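Local atomic coordinates of putative alpha-N-acetylgalactosaminidase (Bacillus halodurans C-125, PDB entry 3CC1), a protein that probably hydrolyses terminal alpha-linked N-acetylgalactosamine residues from glycoconjugates, as a retaining glycoside hydrolase of the alpha-galactosidase family. Residues 218-222 against 268-273; 307-311 against 358-362. One frame throughout, in Å; residues are numbered along the deposited sequence.

Interaction 1: 218-222 against 268-273; sequences SPGPA and HWPDCG. Unlike the reference sequence in segment 268-273: Gly273 (reference Asp). With SO4 (sulfate ion), chain C.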
loop_
_atom_site.group_PDB
_atom_site.type_symbol
_atom_site.label_atom_id
_atom_site.label_comp_id
_atom_site.label_asym_id
_atom_site.label_seq_id
_atom_site.Cartn_x
_atom_site.Cartn_y
_atom_site.Cartn_z
ATOM N N SER A 218 -17.023 -15.432 12.834
ATOM C CA SER A 218 -15.678 -14.930 12.450
ATOM C C SER A 218 -15.755 -13.562 11.799
ATOM O O SER A 218 -15.608 -13.439 10.603
ATOM C CB SER A 218 -14.937 -15.950 11.550
ATOM O OG SER A 218 -13.618 -15.502 11.255
ATOM N N PRO A 219 -16.025 -12.516 12.598
ATOM C CA PRO A 219 -16.332 -11.206 12.024
ATOM C C PRO A 219 -15.085 -10.459 11.600
ATOM O O PRO A 219 -15.170 -9.421 10.928
ATOM C CB PRO A 219 -17.043 -10.479 13.183
ATOM C CG PRO A 219 -16.444 -11.072 14.413
ATOM C CD PRO A 219 -16.153 -12.532 14.065
ATOM N N GLY A 220 -13.932 -10.985 11.974
ATOM C CA GLY A 220 -12.671 -10.244 11.794
ATOM C C GLY A 220 -12.535 -9.130 12.841
ATOM O O GLY A 220 -13.397 -8.972 13.720
ATOM N N PRO A 221 -11.455 -8.344 12.763
ATOM C CA PRO A 221 -10.386 -8.313 11.760
ATOM C C PRO A 221 -9.250 -9.345 11.935
ATOM O O PRO A 221 -8.387 -9.447 11.055
ATOM C CB PRO A 221 -9.833 -6.897 11.906
ATOM C CG PRO A 221 -10.009 -6.587 13.339
ATOM C CD PRO A 221 -11.299 -7.272 13.762
ATOM N N ALA A 222 -9.227 -10.083 13.054
ATOM C CA ALA A 222 -8.350 -11.219 13.211
ATOM C C ALA A 222 -9.153 -12.460 12.883
ATOM O O ALA A 222 -10.332 -12.531 13.185
ATOM C CB ALA A 222 -7.769 -11.332 14.666
ATOM N N HIS A 268 -21.466 -7.190 14.716
ATOM C CA HIS A 268 -20.748 -7.969 15.715
ATOM C C HIS A 268 -19.547 -7.203 16.192
ATOM O O HIS A 268 -19.137 -6.235 15.570
ATOM C CB HIS A 268 -20.358 -9.344 15.146
ATOM C CG HIS A 268 -21.540 -10.244 14.925
ATOM N ND1 HIS A 268 -22.057 -10.509 13.672
ATOM C CD2 HIS A 268 -22.348 -10.883 15.807
ATOM C CE1 HIS A 268 -23.120 -11.287 13.794
ATOM N NE2 HIS A 268 -23.316 -11.531 15.079
ATOM N N TRP A 269 -19.008 -7.599 17.320
ATOM C CA TRP A 269 -17.794 -6.943 17.843
ATOM C C TRP A 269 -16.683 -7.303 16.906
ATOM O O TRP A 269 -16.706 -8.387 16.341
ATOM C CB TRP A 269 -17.353 -7.469 19.226
ATOM C CG TRP A 269 -18.415 -7.628 20.199
ATOM C CD1 TRP A 269 -18.910 -8.806 20.719
ATOM C CD2 TRP A 269 -19.129 -6.595 20.793
ATOM N NE1 TRP A 269 -19.917 -8.538 21.609
ATOM C CE2 TRP A 269 -20.069 -7.179 21.666
ATOM C CE3 TRP A 269 -19.078 -5.216 20.678
ATOM C CZ2 TRP A 269 -20.931 -6.433 22.412
ATOM C CZ3 TRP A 269 -19.932 -4.492 21.425
ATOM C CH2 TRP A 269 -20.843 -5.094 22.268
ATOM N N PRO A 270 -15.678 -6.427 16.796
ATOM C CA PRO A 270 -14.447 -6.821 16.126
ATOM C C PRO A 270 -13.582 -7.692 17.035
ATOM O O PRO A 270 -13.208 -7.284 18.162
ATOM C CB PRO A 270 -13.753 -5.486 15.854
ATOM C CG PRO A 270 -14.228 -4.611 17.059
ATOM C CD PRO A 270 -15.619 -5.058 17.350
ATOM N N ASP A 271 -13.231 -8.854 16.526
ATOM C CA ASP A 271 -12.316 -9.717 17.211
ATOM C C ASP A 271 -10.880 -9.481 16.762
ATOM O O ASP A 271 -10.514 -9.846 15.647
ATOM C CB ASP A 271 -12.698 -11.175 16.980
ATOM C CG ASP A 271 -11.902 -12.130 17.890
ATOM O OD1 ASP A 271 -11.097 -11.651 18.751
ATOM O OD2 ASP A 271 -12.082 -13.363 17.746
ATOM N N CYS A 272 -10.077 -8.907 17.662
ATOM C CA CYS A 272 -8.695 -8.539 17.358
ATOM C C CYS A 272 -7.714 -9.656 17.662
ATOM O O CYS A 272 -6.552 -9.609 17.271
ATOM C CB CYS A 272 -8.296 -7.277 18.116
ATOM S SG CYS A 272 -9.216 -5.833 17.519
ATOM N N GLY A 273 -8.206 -10.670 18.351
ATOM C CA GLY A 273 -7.407 -11.801 18.691
ATOM C C GLY A 273 -7.285 -12.070 20.181
ATOM O O GLY A 273 -7.493 -11.211 21.029
HETATM S S SO4 C . -12.239 -18.601 10.495
HETATM O O1 SO4 C . -12.015 -18.752 9.056
HETATM O O2 SO4 C . -11.706 -19.751 11.272
HETATM O O3 SO4 C . -13.697 -18.616 10.665
HETATM O O4 SO4 C . -11.674 -17.362 11.002
#
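Gly220, with a positive phi of 75°, and the cis peptide bond before Pro221 bend segment 218-222 so that one carbonyl and one amide flank Asp271 of the other segment. Asp271 N donates to Gly220 O at 2.8 Å, and Ala222 N gives a bond to Asp271 O at 2.9 Å. Asp271 thus uses both backbone polar groups in a single parallel beta bridge opposite Pro221. The same Gly220 O also takes a CA-H contact from Pro270. Beside the bridge the two proline rings lie alongside, Pro221 CD 3.7 Å from Pro270 CB, and Trp260 of helix 247-262 touches both. Segment 218-222 follows strand 214-216 of the TIM barrel, at the C-terminal end of the strands, where enzymes of this fold carry their active sites. Pro219 packs farther out, its CG resting 3.3 Å from Trp269 O. Beyond the bridge, Ala222 CB lies 3.4 Å from Cys272 O, a buried carbonyl oxygen without a polar partner. Asp271 OD1 accepts from Gly273 N at 3.1 Å, from above the carboxylate plane, closing an Asx turn. Away from the bridge, Ser218 OG donates to O4 of a sulfate, probably a crystallisation component, at 2.7 Å; Asp185 N, Ile186 N, Ala187 N and Arg190 of the second subunit also bind it.

Interaction 2: 307-311 against 358-362; sequences LWAIC and AWAAN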
loop_
_atom_site.group_PDB
_atom_site.type_symbol
_atom_site.label_atom_id
_atom_site.label_comp_id
_atom_site.label_asym_id
_atom_site.label_seq_id
_atom_site.Cartn_x
_atom_site.Cartn_y
_atom_site.Cartn_z
ATOM N N LEU A 307 -5.923 -0.669 22.257
ATOM C CA LEU A 307 -6.660 -0.792 21.003
ATOM C C LEU A 307 -7.853 -1.744 21.156
ATOM O O LEU A 307 -8.981 -1.455 20.685
ATOM C CB LEU A 307 -5.718 -1.265 19.853
ATOM C CG LEU A 307 -6.442 -1.600 18.546
ATOM C CD1 LEU A 307 -7.141 -0.337 18.025
ATOM C CD2 LEU A 307 -5.502 -2.227 17.448
ATOM N N TRP A 308 -7.609 -2.881 21.802
ATOM C CA TRP A 308 -8.632 -3.886 22.073
ATOM C C TRP A 308 -9.742 -3.281 22.931
ATOM O O TRP A 308 -10.901 -3.503 22.685
ATOM C CB TRP A 308 -8.068 -5.101 22.831
ATOM C CG TRP A 308 -7.506 -6.280 22.028
ATOM C CD1 TRP A 308 -7.824 -7.586 22.217
ATOM C CD2 TRP A 308 -6.506 -6.264 20.979
ATOM N NE1 TRP A 308 -7.109 -8.385 21.362
ATOM C CE2 TRP A 308 -6.288 -7.604 20.595
ATOM C CE3 TRP A 308 -5.800 -5.261 20.319
ATOM C CZ2 TRP A 308 -5.383 -7.956 19.616
ATOM C CZ3 TRP A 308 -4.881 -5.625 19.324
ATOM C CH2 TRP A 308 -4.693 -6.956 18.984
ATOM N N ALA A 309 -9.364 -2.501 23.921
ATOM C CA ALA A 309 -10.356 -1.812 24.789
ATOM C C ALA A 309 -11.217 -0.825 24.006
ATOM O O ALA A 309 -12.427 -0.900 24.034
ATOM C CB ALA A 309 -9.655 -1.077 25.949
ATOM N N ILE A 310 -10.569 0.061 23.262
ATOM C CA ILE A 310 -11.240 1.192 22.624
ATOM C C ILE A 310 -12.102 0.743 21.451
ATOM O O ILE A 310 -13.057 1.423 21.100
ATOM C CB ILE A 310 -10.220 2.266 22.163
ATOM C CG1 ILE A 310 -10.895 3.649 22.035
ATOM C CG2 ILE A 310 -9.554 1.860 20.837
ATOM C CD1 ILE A 310 -10.801 4.485 23.254
ATOM N N CYS A 311 -11.837 -0.434 20.880
ATOM C CA CYS A 311 -12.701 -0.896 19.785
ATOM C C CYS A 311 -13.748 -1.983 20.169
ATOM O O CYS A 311 -14.506 -2.460 19.322
ATOM C CB CYS A 311 -11.873 -1.272 18.558
ATOM S SG CYS A 311 -11.169 -2.861 18.627
ATOM N N ALA A 358 -4.694 7.777 16.473
ATOM C CA ALA A 358 -5.627 8.195 17.568
ATOM C C ALA A 358 -6.980 7.510 17.384
ATOM O O ALA A 358 -7.413 7.296 16.244
ATOM C CB ALA A 358 -5.768 9.746 17.588
ATOM N N TRP A 359 -7.567 7.040 18.490
ATOM C CA TRP A 359 -8.931 6.516 18.535
ATOM C C TRP A 359 -9.589 7.213 19.748
ATOM O O TRP A 359 -8.886 7.707 20.636
ATOM C CB TRP A 359 -8.987 4.988 18.771
ATOM C CG TRP A 359 -8.627 4.128 17.593
ATOM C CD1 TRP A 359 -7.392 4.021 17.012
ATOM C CD2 TRP A 359 -9.468 3.221 16.892
ATOM N NE1 TRP A 359 -7.435 3.161 15.972
ATOM C CE2 TRP A 359 -8.692 2.647 15.871
ATOM C CE3 TRP A 359 -10.797 2.851 17.017
ATOM C CZ2 TRP A 359 -9.195 1.722 14.986
ATOM C CZ3 TRP A 359 -11.303 1.962 16.141
ATOM C CH2 TRP A 359 -10.499 1.389 15.126
ATOM N N ALA A 360 -10.915 7.239 19.771
ATOM C CA ALA A 360 -11.686 7.846 20.854
ATOM C C ALA A 360 -12.975 7.091 21.173
ATOM O O ALA A 360 -13.511 6.292 20.372
ATOM C CB ALA A 360 -11.989 9.316 20.521
ATOM N N ALA A 361 -13.482 7.364 22.365
ATOM C CA ALA A 361 -14.798 6.901 22.777
ATOM C C ALA A 361 -15.352 7.796 23.871
ATOM O O ALA A 361 -14.657 8.648 24.429
ATOM C CB ALA A 361 -14.774 5.402 23.255
ATOM N N ASN A 362 -16.620 7.573 24.163
ATOM C CA ASN A 362 -17.323 8.345 25.156
ATOM C C ASN A 362 -17.835 7.450 26.257
ATOM O O ASN A 362 -18.327 6.350 26.021
ATOM C CB ASN A 362 -18.473 9.127 24.519
ATOM C CG ASN A 362 -17.968 10.292 23.672
ATOM O OD1 ASN A 362 -17.394 10.104 22.619
ATOM N ND2 ASN A 362 -18.131 11.464 24.157
#
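Ile310 and Trp359 meet at the centre of a buried contact of largely apolar side chains between a helix end and a beta strand. The isoleucine spreads its branches along the strand: CG2 lies 3.8 Å from Trp359 CB and slants against the indole, while CG1 is anti to the backbone N (chi1 -157°), and a chi2 of 93°, off the staggered values, swings CD1 over the backbone at Ala360 and Ala361. There CD1 also meets the methyl of Ala361, 4.1 Å from its CB. Cutting Ile310 back to an alanine removes CG2 and CD1, which would probably open a gap between helix end and strand and leave the indole of Trp359 less firmly held against turning. Leu307, one helical turn earlier, sets CD1 over a face of the indole in a CH-pi contact, 4.2 Å from the centroid of the five-membered ring and 20° off its normal. At the six-membered end of the indole, Cys311 CB approaches Trp359 CZ3 obliquely at 4.1 Å. The helical bond from Cys311 N to Leu307 O, 3.0 Å long, ties the two residues together across the last turn.

In the next shell, Phe349 meets the Trp359 ring edge-to-face and Glu261 of helix 247-262 packs on it, while Phe254 and Phe373 touch Leu307. Asn347 ND2 holds Ile310 O, and strand 356-362 is fixed by backbone bonds to strands 345-353 and 368-374. Helix 298-310 thus packs against the C-terminal beta sandwich, the domain interface of a two-domain alpha-galactosidase architecture in which a TIM barrel precedes an antiparallel sandwich.

Overall arrangement
From the N terminus, the chain first builds barrel strands up to 214-216, after which segment 218-222 pairs with 268-273; interaction 1 so closes a loop of 45 intervening residues that includes helix 247-262. Interaction 2 opens only later, at the end of helix 298-310, and closes when strand 356-362 returns to it. The two loops follow in series, neither nesting nor crossing, with contact centres about 15 Å apart. They nevertheless touch: Gly273 O probably accepts a hydrogen bond from Trp308 NE1 at 2.9 Å, and Cys272 packs on Cys311. Interaction 1 joins two loops of the barrel domain, whereas interaction 2 ties that domain to the C-terminal sandwich.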